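Local coordinates for 5-cytosine DNA methyltransferase (PDB 3QV2), which probably transfers a methyl group from S-adenosylmethionine to carbon 5 of cytosine in DNA or tRNA, as a member of the DNMT2-like C5-methyltransferases, at residues 42-45 with 46-49; 51-54 with 55-58; 295-298 with 299-302; 273-276 with 277-280. All coordinates share one frame; numbering follows the deposited sequence.

Contact 1 of 4, residues 42-45 with 46-49; sequences DINE and IANK. With SAH (S-adenosyl-L-homocysteine), chain B.
Asn44 caps the helix that starts at Glu45 by accepting from the backbone of Ala47, and Asn48 reaches back from the helix to the loop. The loop follows strand 36-41 of the Rossmann-like methyltransferase sheet. Its acidic residue, Asp42, holds the ribose of S-adenosyl-L-homocysteine.

The side chain of Asn44 can be followed outward. CB lies 3.5 Å from O2' of the ligand and also packs on CB of Ala47. CG stands anti to the backbone N (chi1 -167°), which swings the amide over the first helical turn. At the tip, OD1 accepts from Ala47 N at 2.8 Å, and the donor lies in the carbonyl plane. This is the side-chain bond of the N-cap, made to an N-H of the first turn.

Asp42 faces two ways. Its OD1 takes the O2' hydroxyl of the ligand at 2.7 Å. The same oxygen accepts from Asn44 N at 2.8 Å, closing an Asx turn. OD2 takes the O3' hydroxyl and also Gly19 N. The carboxylate is thus fixed from both the ligand and the protein side. Ile43 lays CG2 and CD1 against the adenine.

Asn48 ties the loop to the helix. Its CB and CG pack against Asn44 O, and ND2 donates to Asp42 O at 3.0 Å from above the carbonyl plane, 53° out of it.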
loop_
_atom_site.group_PDB
_atom_site.type_symbol
_atom_site.label_atom_id
_atom_site.label_comp_id
_atom_site.label_asym_id
_atom_site.label_seq_id
_atom_site.Cartn_x
_atom_site.Cartn_y
_atom_site.Cartn_z
ATOM N N ASP A 42 12.874 7.596 2.078
ATOM C CA ASP A 42 11.799 8.360 1.455
ATOM C C ASP A 42 12.054 9.858 1.603
ATOM O O ASP A 42 12.576 10.310 2.622
ATOM C CB ASP A 42 10.443 7.977 2.055
ATOM C CG ASP A 42 9.280 8.347 1.152
ATOM O OD1 ASP A 42 9.242 9.496 0.669
ATOM O OD2 ASP A 42 8.410 7.482 0.918
ATOM N N ILE A 43 11.691 10.619 0.577
ATOM C CA ILE A 43 11.946 12.056 0.556
ATOM C C ILE A 43 10.734 12.873 0.995
ATOM O O ILE A 43 10.820 14.093 1.141
ATOM C CB ILE A 43 12.378 12.520 -0.845
ATOM C CG1 ILE A 43 11.266 12.249 -1.860
ATOM C CG2 ILE A 43 13.661 11.825 -1.261
ATOM C CD1 ILE A 43 11.614 12.660 -3.277
ATOM N N ASN A 44 9.606 12.200 1.201
ATOM C CA ASN A 44 8.380 12.874 1.614
ATOM C C ASN A 44 8.396 13.206 3.105
ATOM O O ASN A 44 8.265 12.318 3.950
ATOM C CB ASN A 44 7.159 12.015 1.272
ATOM C CG ASN A 44 5.856 12.781 1.384
ATOM O OD1 ASN A 44 5.297 12.920 2.472
ATOM N ND2 ASN A 44 5.363 13.282 0.257
ATOM N N GLU A 45 8.557 14.488 3.418
ATOM C CA GLU A 45 8.686 14.936 4.802
ATOM C C GLU A 45 7.491 14.544 5.668
ATOM O O GLU A 45 7.660 14.102 6.805
ATOM C CB GLU A 45 8.912 16.450 4.862
ATOM C CG GLU A 45 10.221 16.907 4.233
ATOM C CD GLU A 45 10.514 18.373 4.493
ATOM O OE1 GLU A 45 9.732 19.020 5.221
ATOM O OE2 GLU A 45 11.531 18.876 3.970
ATOM N N ILE A 46 6.288 14.707 5.128
ATOM C CA ILE A 46 5.072 14.379 5.863
ATOM C C ILE A 46 4.984 12.879 6.130
ATOM O O ILE A 46 4.715 12.453 7.253
ATOM C CB ILE A 46 3.805 14.855 5.117
ATOM C CG1 ILE A 46 3.604 16.359 5.311
ATOM C CG2 ILE A 46 2.581 14.107 5.618
ATOM C CD1 ILE A 46 4.717 17.215 4.742
ATOM N N ALA A 47 5.224 12.084 5.093
ATOM C CA ALA A 47 5.199 10.633 5.221
ATOM C C ALA A 47 6.199 10.169 6.274
ATOM O O ALA A 47 5.878 9.342 7.127
ATOM C CB ALA A 47 5.492 9.977 3.881
ATOM N N ASN A 48 7.413 10.708 6.208
ATOM C CA ASN A 48 8.460 10.355 7.161
ATOM C C ASN A 48 8.069 10.665 8.600
ATOM O O ASN A 48 8.336 9.877 9.503
ATOM C CB ASN A 48 9.771 11.063 6.816
ATOM C CG ASN A 48 10.275 10.715 5.431
ATOM O OD1 ASN A 48 9.890 9.700 4.852
ATOM N ND2 ASN A 48 11.149 11.560 4.894
ATOM N N LYS A 49 7.444 11.820 8.810
ATOM C CA LYS A 49 7.015 12.217 10.148
ATOM C C LYS A 49 6.088 11.180 10.770
ATOM O O LYS A 49 6.181 10.891 11.963
ATOM C CB LYS A 49 6.351 13.596 10.122
ATOM C CG LYS A 49 7.300 14.734 10.471
ATOM C CD LYS A 49 7.172 15.898 9.502
ATOM C CE LYS A 49 5.776 16.497 9.522
ATOM N NZ LYS A 49 5.672 17.669 8.609
HETATM N N SAH B . 4.164 1.815 0.569
HETATM C CA SAH B . 4.320 3.039 1.332
HETATM C CB SAH B . 4.159 4.262 0.439
HETATM C CG SAH B . 4.511 4.147 -1.024
HETATM S SD SAH B . 4.220 5.594 -2.062
HETATM C C SAH B . 3.324 3.050 2.465
HETATM O O SAH B . 2.910 4.152 2.925
HETATM O OXT SAH B . 2.907 1.948 2.960
HETATM C "C5'" SAH B . 5.732 6.036 -2.889
HETATM C "C4'" SAH B . 6.758 6.787 -2.123
HETATM O "O4'" SAH B . 7.934 6.796 -2.855
HETATM C "C3'" SAH B . 6.333 8.179 -1.963
HETATM O "O3'" SAH B . 6.058 8.435 -0.628
HETATM C "C2'" SAH B . 7.419 9.011 -2.414
HETATM O "O2'" SAH B . 7.710 9.970 -1.457
HETATM C "C1'" SAH B . 8.550 8.094 -2.582
HETATM N N9 SAH B . 9.462 8.557 -3.588
HETATM C C8 SAH B . 9.233 8.995 -4.833
HETATM N N7 SAH B . 10.422 9.309 -5.372
HETATM C C5 SAH B . 11.390 9.066 -4.455
HETATM C C6 SAH B . 12.780 9.207 -4.467
HETATM N N6 SAH B . 13.461 9.707 -5.636
HETATM N N1 SAH B . 13.464 8.866 -3.360
HETATM C C2 SAH B . 12.853 8.401 -2.263
HETATM N N3 SAH B . 11.524 8.257 -2.230
HETATM C C4 SAH B . 10.777 8.580 -3.301
#

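Contact 2 of 4, residues 51-54 with 55-58; sequences YSKN and FKEE
Tyr51 and Phe55 meet one turn apart where helix 45-55 ends, and Lys56, with positive phi, turns the chain out of the helix. The first shell is aromatic. CD2 of Phe55 sits over the centre of the Tyr51 ring, 3.6 Å above its plane. The ring planes are inclined at 44°, so the pair is oblique. Tyr51 has CG anti to its backbone N (chi1 -170°), which sends the ring outward from the helix, with one face against CD2 of Phe55.

Backbone bonds hold this turn. Phe55 N donates to Tyr51 O at 2.8 Å. Lys56 N gives a weak bond to Ser52 O. Ser52 then ties down the departing chain: OG donates to Glu57 O at 2.9 Å, tilted from the carbonyl plane. The same carbonyl oxygen lies near the plane of the Tyr51 ring, at its edge.

The lysines form an outer layer. Lys56 folds back along the helix end, bent at chi2 (-56°), and NZ makes a weak bond to Lys53 O at 3.0 Å. Lys53 runs beside it in the same direction, with the two NZ atoms 4.4 Å apart. Their like charges probably repel at this surface.

Further out, helix 22-29 covers Phe55 through Arg24, Ser25 and Glu28. Tyr51 OH is hydrogen-bonded to Glu15 OE2 and also to Arg24 NH1, and Arg24 forms a salt bridge with Glu57. Asn54 OD1 accepts from Thr290 N, and its ND2 donates back to Ile50 O.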
loop_
_atom_site.group_PDB
_atom_site.type_symbol
_atom_site.label_atom_id
_atom_site.label_comp_id
_atom_site.label_asym_id
_atom_site.label_seq_id
_atom_site.Cartn_x
_atom_site.Cartn_y
_atom_site.Cartn_z
ATOM N N TYR A 51 6.021 7.947 9.824
ATOM C CA TYR A 51 6.866 6.773 10.005
ATOM C C TYR A 51 7.655 6.872 11.306
ATOM O O TYR A 51 7.611 5.968 12.138
ATOM C CB TYR A 51 7.823 6.615 8.822
ATOM C CG TYR A 51 8.568 5.299 8.811
ATOM C CD1 TYR A 51 8.167 4.259 7.982
ATOM C CD2 TYR A 51 9.667 5.093 9.634
ATOM C CE1 TYR A 51 8.841 3.054 7.970
ATOM C CE2 TYR A 51 10.347 3.891 9.630
ATOM C CZ TYR A 51 9.930 2.875 8.795
ATOM O OH TYR A 51 10.597 1.673 8.780
ATOM N N SER A 52 8.373 7.978 11.470
ATOM C CA SER A 52 9.197 8.196 12.653
ATOM C C SER A 52 8.359 8.222 13.929
ATOM O O SER A 52 8.778 7.711 14.966
ATOM C CB SER A 52 10.000 9.490 12.517
ATOM O OG SER A 52 10.942 9.398 11.460
ATOM N N LYS A 53 7.174 8.820 13.848
ATOM C CA LYS A 53 6.268 8.879 14.991
ATOM C C LYS A 53 5.891 7.486 15.487
ATOM O O LYS A 53 5.844 7.238 16.691
ATOM C CB LYS A 53 5.003 9.664 14.637
ATOM C CG LYS A 53 3.863 9.505 15.636
ATOM C CD LYS A 53 4.199 10.112 16.989
ATOM C CE LYS A 53 3.031 9.974 17.956
ATOM N NZ LYS A 53 3.291 10.652 19.257
ATOM N N ASN A 54 5.625 6.580 14.551
ATOM C CA ASN A 54 5.181 5.232 14.894
ATOM C C ASN A 54 6.316 4.237 15.141
ATOM O O ASN A 54 6.193 3.346 15.980
ATOM C CB ASN A 54 4.237 4.693 13.816
ATOM C CG ASN A 54 2.906 5.421 13.790
ATOM O OD1 ASN A 54 1.989 5.085 14.538
ATOM N ND2 ASN A 54 2.795 6.424 12.928
ATOM N N PHE A 55 7.418 4.389 14.413
ATOM C CA PHE A 55 8.512 3.424 14.492
ATOM C C PHE A 55 9.736 3.954 15.236
ATOM O O PHE A 55 10.712 3.229 15.429
ATOM C CB PHE A 55 8.896 2.932 13.094
ATOM C CG PHE A 55 7.792 2.189 12.394
ATOM C CD1 PHE A 55 7.429 0.918 12.807
ATOM C CD2 PHE A 55 7.114 2.762 11.330
ATOM C CE1 PHE A 55 6.412 0.230 12.170
ATOM C CE2 PHE A 55 6.096 2.078 10.688
ATOM C CZ PHE A 55 5.745 0.811 11.110
ATOM N N LYS A 56 9.679 5.215 15.652
ATOM C CA LYS A 56 10.747 5.814 16.450
ATOM C C LYS A 56 12.121 5.636 15.809
ATOM O O LYS A 56 13.119 5.438 16.502
ATOM C CB LYS A 56 10.750 5.224 17.862
ATOM C CG LYS A 56 9.391 5.236 18.538
ATOM C CD LYS A 56 8.808 6.638 18.588
ATOM C CE LYS A 56 7.456 6.644 19.283
ATOM N NZ LYS A 56 6.866 8.010 19.354
ATOM N N GLU A 57 12.164 5.700 14.484
ATOM C CA GLU A 57 13.417 5.592 13.747
ATOM C C GLU A 57 13.435 6.631 12.636
ATOM O O GLU A 57 12.394 6.948 12.064
ATOM C CB GLU A 57 13.580 4.188 13.161
ATOM C CG GLU A 57 13.582 3.078 14.199
ATOM C CD GLU A 57 13.561 1.693 13.578
ATOM O OE1 GLU A 57 14.022 1.546 12.427
ATOM O OE2 GLU A 57 13.077 0.753 14.245
ATOM N N GLU A 58 14.614 7.162 12.334
ATOM C CA GLU A 58 14.731 8.210 11.325
ATOM C C GLU A 58 14.694 7.654 9.905
ATOM O O GLU A 58 15.247 6.589 9.630
ATOM C CB GLU A 58 16.007 9.026 11.537
ATOM C CG GLU A 58 16.144 10.202 10.582
ATOM C CD GLU A 58 17.341 11.072 10.898
ATOM O OE1 GLU A 58 18.193 10.642 11.707
ATOM O OE2 GLU A 58 17.428 12.186 10.341
#

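Contact 3 of 4, residues 295-298 with 299-302; sequences GLTD and KQQY
Gln300 and Gln301 both reach back from the first turn of their helix to the loop before it, but they grip different groups. The packed side is made by Leu296, Gln301 and Tyr302, all buried. The Gln301 chain is extended beyond CG (chi2 175°), which takes the amide back past Thr297 O to the preceding residue. NE2 donates to Leu296 O at 3.0 Å. Leu296 O lies in the plane of the Gln301 amide, although NE2 sits well above the carbonyl plane of Leu296. OE1 of Gln301 bonds to Thr291 OG1, so both ends of the amide are used.

This is the N-terminus of helix 298-306, with Thr297 at the N-cap. The helical pattern begins with Gln301 N to Thr297 O and Tyr302 N to Asp298 O, the latter at 2.7 Å. The Tyr302 ring lies beside Asp298, with CE2 3.7 Å from Asp298 CB. Its hydroxyl bonds to Phe274 O, and Tyr239 meets the ring edge-to-face.

Gln300 OE1 lies between this side and the exposed one. It accepts from Thr297 N at 2.9 Å, with the donor tilted 29° from the carbonyl plane. Leu296 crowds the same oxygen: its CA lies 3.1 Å from Gln300 OE1, and its CD2 comes alongside. The Leu296 and Gln300 side chains cross at about a right angle.

The solvent side is looser. Thr297 is exposed, and its OG1 has a weak bond to Gln300 OE1 at 3.5 Å. Lys299 touches the loop chiefly through CB, 4.0 Å from Thr297 OG1, while the rest of the chain runs off from the loop.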
loop_
_atom_site.group_PDB
_atom_site.type_symbol
_atom_site.label_atom_id
_atom_site.label_comp_id
_atom_site.label_asym_id
_atom_site.label_seq_id
_atom_site.Cartn_x
_atom_site.Cartn_y
_atom_site.Cartn_z
ATOM N N GLY A 295 -0.261 18.144 14.319
ATOM C CA GLY A 295 -0.021 19.150 13.301
ATOM C C GLY A 295 -0.541 18.766 11.930
ATOM O O GLY A 295 -0.904 19.631 11.132
ATOM N N LEU A 296 -0.579 17.467 11.655
ATOM C CA LEU A 296 -1.033 16.967 10.361
ATOM C C LEU A 296 -2.554 17.017 10.224
ATOM O O LEU A 296 -3.282 16.483 11.060
ATOM C CB LEU A 296 -0.531 15.538 10.133
ATOM C CG LEU A 296 0.985 15.366 9.996
ATOM C CD1 LEU A 296 1.344 13.906 9.787
ATOM C CD2 LEU A 296 1.526 16.215 8.857
ATOM N N THR A 297 -3.025 17.665 9.163
ATOM C CA THR A 297 -4.456 17.748 8.882
ATOM C C THR A 297 -4.985 16.426 8.336
ATOM O O THR A 297 -4.211 15.539 7.974
ATOM C CB THR A 297 -4.770 18.865 7.869
ATOM O OG1 THR A 297 -4.057 18.625 6.650
ATOM C CG2 THR A 297 -4.370 20.223 8.427
ATOM N N ASP A 298 -6.308 16.299 8.276
ATOM C CA ASP A 298 -6.929 15.091 7.746
ATOM C C ASP A 298 -6.528 14.858 6.293
ATOM O O ASP A 298 -6.265 13.728 5.889
ATOM C CB ASP A 298 -8.453 15.153 7.875
ATOM C CG ASP A 298 -8.922 15.027 9.310
ATOM O OD1 ASP A 298 -8.109 14.635 10.174
ATOM O OD2 ASP A 298 -10.110 15.307 9.574
ATOM N N LYS A 299 -6.481 15.935 5.514
ATOM C CA LYS A 299 -6.065 15.854 4.119
ATOM C C LYS A 299 -4.700 15.185 3.980
ATOM O O LYS A 299 -4.536 14.246 3.201
ATOM C CB LYS A 299 -6.033 17.246 3.485
ATOM C CG LYS A 299 -7.399 17.895 3.351
ATOM C CD LYS A 299 -8.321 17.058 2.476
ATOM C CE LYS A 299 -9.727 17.639 2.436
ATOM N NZ LYS A 299 -9.754 19.012 1.859
ATOM N N GLN A 300 -3.726 15.671 4.742
ATOM C CA GLN A 300 -2.372 15.125 4.709
ATOM C C GLN A 300 -2.350 13.640 5.069
ATOM O O GLN A 300 -1.604 12.861 4.477
ATOM C CB GLN A 300 -1.456 15.919 5.644
ATOM C CG GLN A 300 -1.193 17.348 5.189
ATOM C CD GLN A 300 -0.504 18.184 6.251
ATOM O OE1 GLN A 300 -0.739 18.005 7.445
ATOM N NE2 GLN A 300 0.353 19.103 5.819
ATOM N N GLN A 301 -3.175 13.251 6.037
ATOM C CA GLN A 301 -3.261 11.857 6.455
ATOM C C GLN A 301 -3.957 11.012 5.391
ATOM O O GLN A 301 -3.525 9.900 5.086
ATOM C CB GLN A 301 -4.000 11.741 7.789
ATOM C CG GLN A 301 -3.396 12.584 8.901
ATOM C CD GLN A 301 -4.215 12.547 10.176
ATOM O OE1 GLN A 301 -4.773 11.513 10.542
ATOM N NE2 GLN A 301 -4.296 13.683 10.859
ATOM N N TYR A 302 -5.037 11.548 4.834
ATOM C CA TYR A 302 -5.761 10.890 3.752
ATOM C C TYR A 302 -4.834 10.598 2.578
ATOM O O TYR A 302 -4.861 9.508 2.010
ATOM C CB TYR A 302 -6.927 11.765 3.284
ATOM C CG TYR A 302 -8.154 11.699 4.164
ATOM C CD1 TYR A 302 -8.669 10.478 4.581
ATOM C CD2 TYR A 302 -8.798 12.856 4.579
ATOM C CE1 TYR A 302 -9.794 10.413 5.385
ATOM C CE2 TYR A 302 -9.921 12.802 5.384
ATOM C CZ TYR A 302 -10.416 11.579 5.781
ATOM O OH TYR A 302 -11.534 11.523 6.581
#

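Contact 4 of 4, residues 273-276 with 277-280; sequences YFTP and NEIK
Thr275 turns the chain from an extended loop into helix 276-282, where it meets Glu278 in a capping box. Phe274 and Thr275 have extended backbone angles, and Pro276 already has helical backbone angles. The helical bonds then follow: Ile279 N donates to Thr275 O at 3.1 Å, and Lys280 N to Pro276 O at 2.9 Å. Pro276 is the first helical residue, where its lack of an N-H costs no helical bond.

The box closes in two directions. Thr275 OG1 accepts from Glu278 N at 3.1 Å, an N-H that also makes a weak bond to Thr275 O. In return, Thr275 N donates to Glu278 OE1 at 2.8 Å. That oxygen is met on the anti side of the carboxylate, 35° out of its plane. Thr275 places OG1 between its backbone N and carbonyl carbon (chi1 72°), which brings the hydroxyl over the first turn. Thr275 OG1 is also hydrogen-bonded to Asp201 OD2.

Glu278 is extended and buried. Its OE1 also has a salt bridge to Arg272, and OE2 accepts from Asp201 N. These partners probably keep the carboxylate charged.

Apolar side chains lie next to the box. Pro276 and Ile279 pack on Tyr302 of helix 298-306, and CB of Phe274 makes a distant contact with CG1 of Ile279. The Phe274 and Glu278 side chains cross at about a right angle. Glu278 OE1 lies at the ring edge, near its plane, 3.4 Å from Phe274 CD1.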
loop_
_atom_site.group_PDB
_atom_site.type_symbol
_atom_site.label_atom_id
_atom_site.label_comp_id
_atom_site.label_asym_id
_atom_site.label_seq_id
_atom_site.Cartn_x
_atom_site.Cartn_y
_atom_site.Cartn_z
ATOM N N TYR A 273 -17.678 10.866 5.407
ATOM C CA TYR A 273 -16.461 10.217 4.947
ATOM C C TYR A 273 -15.955 9.304 6.049
ATOM O O TYR A 273 -16.226 9.534 7.228
ATOM C CB TYR A 273 -15.375 11.244 4.622
ATOM C CG TYR A 273 -15.769 12.290 3.604
ATOM C CD1 TYR A 273 -15.843 11.982 2.253
ATOM C CD2 TYR A 273 -16.046 13.593 3.995
ATOM C CE1 TYR A 273 -16.196 12.941 1.320
ATOM C CE2 TYR A 273 -16.399 14.557 3.074
ATOM C CZ TYR A 273 -16.472 14.226 1.738
ATOM O OH TYR A 273 -16.824 15.188 0.821
ATOM N N PHE A 274 -15.226 8.264 5.667
ATOM C CA PHE A 274 -14.501 7.470 6.646
ATOM C C PHE A 274 -13.357 8.319 7.185
ATOM O O PHE A 274 -12.739 9.081 6.442
ATOM C CB PHE A 274 -13.956 6.190 6.013
ATOM C CG PHE A 274 -15.019 5.186 5.655
ATOM C CD1 PHE A 274 -15.543 4.341 6.620
ATOM C CD2 PHE A 274 -15.484 5.077 4.355
ATOM C CE1 PHE A 274 -16.515 3.412 6.299
ATOM C CE2 PHE A 274 -16.456 4.149 4.025
ATOM C CZ PHE A 274 -16.973 3.315 5.000
ATOM N N THR A 275 -13.081 8.198 8.479
ATOM C CA THR A 275 -11.999 8.959 9.094
ATOM C C THR A 275 -10.650 8.354 8.727
ATOM O O THR A 275 -10.580 7.197 8.314
ATOM C CB THR A 275 -12.129 8.981 10.626
ATOM O OG1 THR A 275 -11.798 7.690 11.152
ATOM C CG2 THR A 275 -13.543 9.355 11.037
ATOM N N PRO A 276 -9.571 9.137 8.872
ATOM C CA PRO A 276 -8.227 8.611 8.609
ATOM C C PRO A 276 -7.966 7.342 9.416
ATOM O O PRO A 276 -7.401 6.377 8.900
ATOM C CB PRO A 276 -7.315 9.739 9.095
ATOM C CG PRO A 276 -8.136 10.973 8.952
ATOM C CD PRO A 276 -9.550 10.562 9.246
ATOM N N ASN A 277 -8.386 7.355 10.677
ATOM C CA ASN A 277 -8.176 6.227 11.574
ATOM C C ASN A 277 -8.906 4.975 11.099
ATOM O O ASN A 277 -8.428 3.856 11.289
ATOM C CB ASN A 277 -8.611 6.594 12.995
ATOM C CG ASN A 277 -8.156 5.580 14.027
ATOM O OD1 ASN A 277 -8.958 4.805 14.548
ATOM N ND2 ASN A 277 -6.862 5.581 14.324
ATOM N N GLU A 278 -10.062 5.170 10.473
ATOM C CA GLU A 278 -10.848 4.056 9.952
ATOM C C GLU A 278 -10.181 3.410 8.740
ATOM O O GLU A 278 -10.148 2.185 8.620
ATOM C CB GLU A 278 -12.269 4.512 9.611
ATOM C CG GLU A 278 -13.113 4.840 10.835
ATOM C CD GLU A 278 -14.492 5.364 10.477
ATOM O OE1 GLU A 278 -14.623 6.031 9.431
ATOM O OE2 GLU A 278 -15.441 5.106 11.243
ATOM N N ILE A 279 -9.652 4.237 7.844
ATOM C CA ILE A 279 -8.911 3.735 6.695
ATOM C C ILE A 279 -7.680 2.978 7.175
ATOM O O ILE A 279 -7.348 1.912 6.657
ATOM C CB ILE A 279 -8.460 4.877 5.771
ATOM C CG1 ILE A 279 -9.664 5.700 5.306
ATOM C CG2 ILE A 279 -7.683 4.327 4.582
ATOM C CD1 ILE A 279 -9.298 6.849 4.389
ATOM N N LYS A 280 -7.013 3.545 8.176
ATOM C CA LYS A 280 -5.825 2.937 8.762
ATOM C C LYS A 280 -6.117 1.520 9.249
ATOM O O LYS A 280 -5.309 0.612 9.061
ATOM C CB LYS A 280 -5.304 3.806 9.912
ATOM C CG LYS A 280 -3.989 3.343 10.514
ATOM C CD LYS A 280 -4.209 2.357 11.649
ATOM C CE LYS A 280 -5.041 2.976 12.758
ATOM N NZ LYS A 280 -5.086 2.099 13.958
#

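Contacts 1 and 2 share helix 45-55: contact 1 opens it at the S-adenosyl-L-homocysteine pocket and contact 2 closes it. Their centres are about 11 Å apart. Contacts 3 and 4 are the starts of two successive helices, also about 11 Å apart between centres. They touch where Gln301 OE1 packs 3.4 Å from Pro276 CB. The two pairs meet where contact 1 touches contact 3, with Ile46 CG2 4.0 Å from Leu296 CD2. Contact 1 binds the ligand directly. The side chain of Tyr51 in contact 2 lies about 7 Å from it, and those of Gln301 in contact 3 and Lys280 in contact 4 about 11 and 10 Å.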